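Local coordinates for protein putative oxidoreductase yhhX (Escherichia coli K-12, PDB 3F4L) that probably acts as an NADP-dependent oxidoreductase of the Gfo/Idh/MocA family, with scyllo-inositol a possible substrate, at residues 90-95 / 117-122. Numbering follows the deposited sequence.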
ATOM      1  N   LYS A  90       2.517  -1.263 -43.816  1.00 18.99           N
ATOM      2  CA  LYS A  90       3.646  -1.235 -42.897  1.00 20.31           C
ATOM      3  C   LYS A  90       3.299  -1.742 -41.501  1.00 19.63           C
ATOM      4  O   LYS A  90       2.167  -1.590 -41.034  1.00 18.70           O
ATOM      5  CB  LYS A  90       4.169   0.198 -42.754  1.00 19.66           C
ATOM      6  CG  LYS A  90       4.420   0.944 -44.051  1.00 21.31           C
ATOM      7  CD  LYS A  90       5.405   0.207 -44.927  1.00 22.25           C
ATOM      8  CE  LYS A  90       5.591   0.911 -46.253  1.00 24.78           C
ATOM      9  NZ  LYS A  90       6.471   0.102 -47.145  1.00 21.74           N
ATOM     10  N   ASN A  91       4.288  -2.343 -40.846  1.00 17.85           N
ATOM     11  CA  ASN A  91       4.121  -2.798 -39.472  1.00 18.42           C
ATOM     12  C   ASN A  91       4.221  -1.505 -38.673  1.00 16.29           C
ATOM     13  O   ASN A  91       4.921  -0.582 -39.089  1.00 15.93           O
ATOM     14  CB  ASN A  91       5.244  -3.752 -39.086  1.00 16.14           C
ATOM     15  CG  ASN A  91       5.140  -5.069 -39.808  1.00 18.04           C
ATOM     16  OD1 ASN A  91       4.228  -5.857 -39.550  1.00 19.36           O
ATOM     17  ND2 ASN A  91       6.059  -5.311 -40.736  1.00 19.60           N
ATOM     18  N   VAL A  92       3.534  -1.431 -37.538  1.00 16.59           N
ATOM     19  CA  VAL A  92       3.535  -0.203 -36.752  1.00 15.97           C
ATOM     20  C   VAL A  92       3.820  -0.355 -35.254  1.00 16.56           C
ATOM     21  O   VAL A  92       3.250  -1.225 -34.579  1.00 14.04           O
ATOM     22  CB  VAL A  92       2.174   0.532 -36.911  1.00 17.16           C
ATOM     23  CG1 VAL A  92       2.139   1.783 -36.050  1.00 15.70           C
ATOM     24  CG2 VAL A  92       1.941   0.897 -38.375  1.00 15.51           C
ATOM     25  N   LEU A  93       4.699   0.514 -34.753  1.00 14.09           N
ATOM     26  CA  LEU A  93       5.061   0.564 -33.336  1.00 15.51           C
ATOM     27  C   LEU A  93       4.578   1.940 -32.868  1.00 16.75           C
ATOM     28  O   LEU A  93       4.982   2.970 -33.418  1.00 16.75           O
ATOM     29  CB  LEU A  93       6.578   0.419 -33.160  1.00 13.68           C
ATOM     30  CG  LEU A  93       7.162   0.504 -31.735  1.00 14.30           C
ATOM     31  CD1 LEU A  93       6.606  -0.613 -30.847  1.00 12.29           C
ATOM     32  CD2 LEU A  93       8.679   0.389 -31.812  1.00 11.65           C
ATOM     33  N   VAL A  94       3.706   1.966 -31.865  1.00 17.01           N
ATOM     34  CA  VAL A  94       3.151   3.228 -31.394  1.00 18.54           C
ATOM     35  C   VAL A  94       3.507   3.605 -29.957  1.00 19.95           C
ATOM     36  O   VAL A  94       3.362   2.800 -29.043  1.00 19.68           O
ATOM     37  CB  VAL A  94       1.611   3.223 -31.502  1.00 18.57           C
ATOM     38  CG1 VAL A  94       1.078   4.636 -31.315  1.00 19.63           C
ATOM     39  CG2 VAL A  94       1.174   2.655 -32.847  1.00 19.43           C
ATOM     40  N   GLU A  95       3.954   4.842 -29.766  1.00 21.17           N
ATOM     41  CA  GLU A  95       4.296   5.328 -28.432  1.00 23.85           C
ATOM     42  C   GLU A  95       3.037   5.609 -27.616  1.00 25.20           C
ATOM     43  O   GLU A  95       1.956   5.778 -28.174  1.00 22.38           O
ATOM     44  CB  GLU A  95       5.125   6.605 -28.525  1.00 26.67           C
ATOM     45  CG  GLU A  95       6.612   6.365 -28.591  1.00 31.41           C
ATOM     46  CD  GLU A  95       7.395   7.618 -28.281  1.00 35.77           C
ATOM     47  OE1 GLU A  95       8.618   7.508 -28.038  1.00 37.13           O
ATOM     48  OE2 GLU A  95       6.783   8.710 -28.279  1.00 38.62           O
ATOM     49  N   LEU A 117      -0.218  -7.809 -40.737  1.00 27.58           N
ATOM     50  CA  LEU A 117       0.777  -6.898 -40.189  1.00 26.17           C
ATOM     51  C   LEU A 117       0.733  -6.867 -38.670  1.00 26.51           C
ATOM     52  O   LEU A 117      -0.217  -7.344 -38.052  1.00 24.96           O
ATOM     53  CB  LEU A 117       0.547  -5.486 -40.720  1.00 23.95           C
ATOM     54  CG  LEU A 117       0.759  -5.300 -42.223  1.00 25.28           C
ATOM     55  CD1 LEU A 117       0.325  -3.910 -42.632  1.00 24.35           C
ATOM     56  CD2 LEU A 117       2.223  -5.539 -42.571  1.00 23.96           C
ATOM     57  N   THR A 118       1.771  -6.281 -38.083  1.00 26.14           N
ATOM     58  CA  THR A 118       1.873  -6.144 -36.643  1.00 25.08           C
ATOM     59  C   THR A 118       1.728  -4.690 -36.194  1.00 23.55           C
ATOM     60  O   THR A 118       2.419  -3.813 -36.696  1.00 25.34           O
ATOM     61  CB  THR A 118       3.246  -6.629 -36.133  1.00 26.57           C
ATOM     62  OG1 THR A 118       3.396  -8.029 -36.393  1.00 29.18           O
ATOM     63  CG2 THR A 118       3.379  -6.363 -34.631  1.00 26.50           C
ATOM     64  N   VAL A 119       0.817  -4.435 -35.267  1.00 21.22           N
ATOM     65  CA  VAL A 119       0.665  -3.093 -34.706  1.00 19.66           C
ATOM     66  C   VAL A 119       0.767  -3.309 -33.195  1.00 19.90           C
ATOM     67  O   VAL A 119       0.073  -4.152 -32.634  1.00 17.75           O
ATOM     68  CB  VAL A 119      -0.682  -2.431 -35.070  1.00 16.61           C
ATOM     69  CG1 VAL A 119      -1.853  -3.154 -34.397  1.00 17.55           C
ATOM     70  CG2 VAL A 119      -0.656  -0.978 -34.663  1.00 15.23           C
ATOM     71  N   THR A 120       1.639  -2.559 -32.536  1.00 19.60           N
ATOM     72  CA  THR A 120       1.844  -2.743 -31.103  1.00 20.56           C
ATOM     73  C   THR A 120       2.325  -1.483 -30.408  1.00 18.95           C
ATOM     74  O   THR A 120       2.907  -0.603 -31.036  1.00 19.56           O
ATOM     75  CB  THR A 120       2.900  -3.855 -30.860  1.00 22.28           C
ATOM     76  OG1 THR A 120       3.135  -4.009 -29.456  1.00 24.63           O
ATOM     77  CG2 THR A 120       4.226  -3.493 -31.535  1.00 20.91           C
ATOM     78  N   PRO A 121       2.062  -1.367 -29.098  1.00 19.03           N
ATOM     79  CA  PRO A 121       2.513  -0.187 -28.356  1.00 20.30           C
ATOM     80  C   PRO A 121       3.993  -0.389 -28.006  1.00 19.60           C
ATOM     81  O   PRO A 121       4.526  -1.489 -28.159  1.00 21.35           O
ATOM     82  CB  PRO A 121       1.617  -0.196 -27.121  1.00 20.53           C
ATOM     83  CG  PRO A 121       1.440  -1.671 -26.864  1.00 22.02           C
ATOM     84  CD  PRO A 121       1.179  -2.209 -28.267  1.00 20.80           C
ATOM     85  N   TYR A 122       4.648   0.673 -27.548  1.00 19.29           N
ATOM     86  CA  TYR A 122       6.058   0.642 -27.168  1.00 20.09           C
ATOM     87  C   TYR A 122       6.109   0.525 -25.645  1.00 19.36           C
ATOM     88  O   TYR A 122       6.024   1.528 -24.946  1.00 22.85           O
ATOM     89  CB  TYR A 122       6.737   1.948 -27.628  1.00 20.01           C
ATOM     90  CG  TYR A 122       8.217   2.095 -27.322  1.00 17.28           C
ATOM     91  CD1 TYR A 122       9.148   1.155 -27.770  1.00 18.15           C
ATOM     92  CD2 TYR A 122       8.690   3.200 -26.627  1.00 19.04           C
ATOM     93  CE1 TYR A 122      10.515   1.322 -27.534  1.00 16.38           C
ATOM     94  CE2 TYR A 122      10.052   3.375 -26.382  1.00 19.91           C
ATOM     95  CZ  TYR A 122      10.951   2.434 -26.840  1.00 20.32           C
ATOM     96  OH  TYR A 122      12.288   2.607 -26.600  1.00 22.43           O
TER
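The side chain of Asn91 reaches across to the backbone of Thr118. Its OD1 accepts a hydrogen bond from Thr118 N at 2.9 Å, and the donor lies in the plane of the amide carbonyl. Asn91 CG sits beside its own backbone N (chi1 -70°), which turns the amide to this side. The other end of the amide, ND2, bonds to Lys67 O on strand 66-71, so both ends are gripped and the amide cannot flip without losing bonds. Leu117 lies obliquely against it, with CD2 3.6 Å from Asn91 OD1. The other methyl, CD1, lies 3.4 Å from Lys90 O, a buried oxygen with no polar partner.

From here the backbones pair directly as parallel strands, their axes 14° apart. Val92 N donates to Thr118 O, Thr120 N to Val92 O, and Val94 N to Thr120 O. The closing bond, Tyr122 N to Val94 O, is weak, bent to 128° at the hydrogen. Strands 91-94 and 119-121 belong to one beta-alpha-beta unit, crossing over through helix 102-115. They form one edge of the six-stranded parallel sheet of the Rossmann fold, with 119-121 the outermost strand within this chain.

On one face, Val92 and Val119 lie side by side and point the same way, Val92 CB 3.9 Å from Val119 CG2. Helix 78-87 packs on Val92 and Val94 here. The other face carries Leu93 and Thr120. Leu93 CD1 touches Thr120 CG2 at 3.8 Å, while its CD2 meets the Tyr122 ring obliquely. With CG anti to the backbone N, the Tyr122 ring is carried to the side of the sheet where Leu93 lies. The Tyr122 OH bonds to Tyr17 O. Glu95 CG also approaches this ring at an oblique angle, and its carboxylate is held by His18 and Ser13.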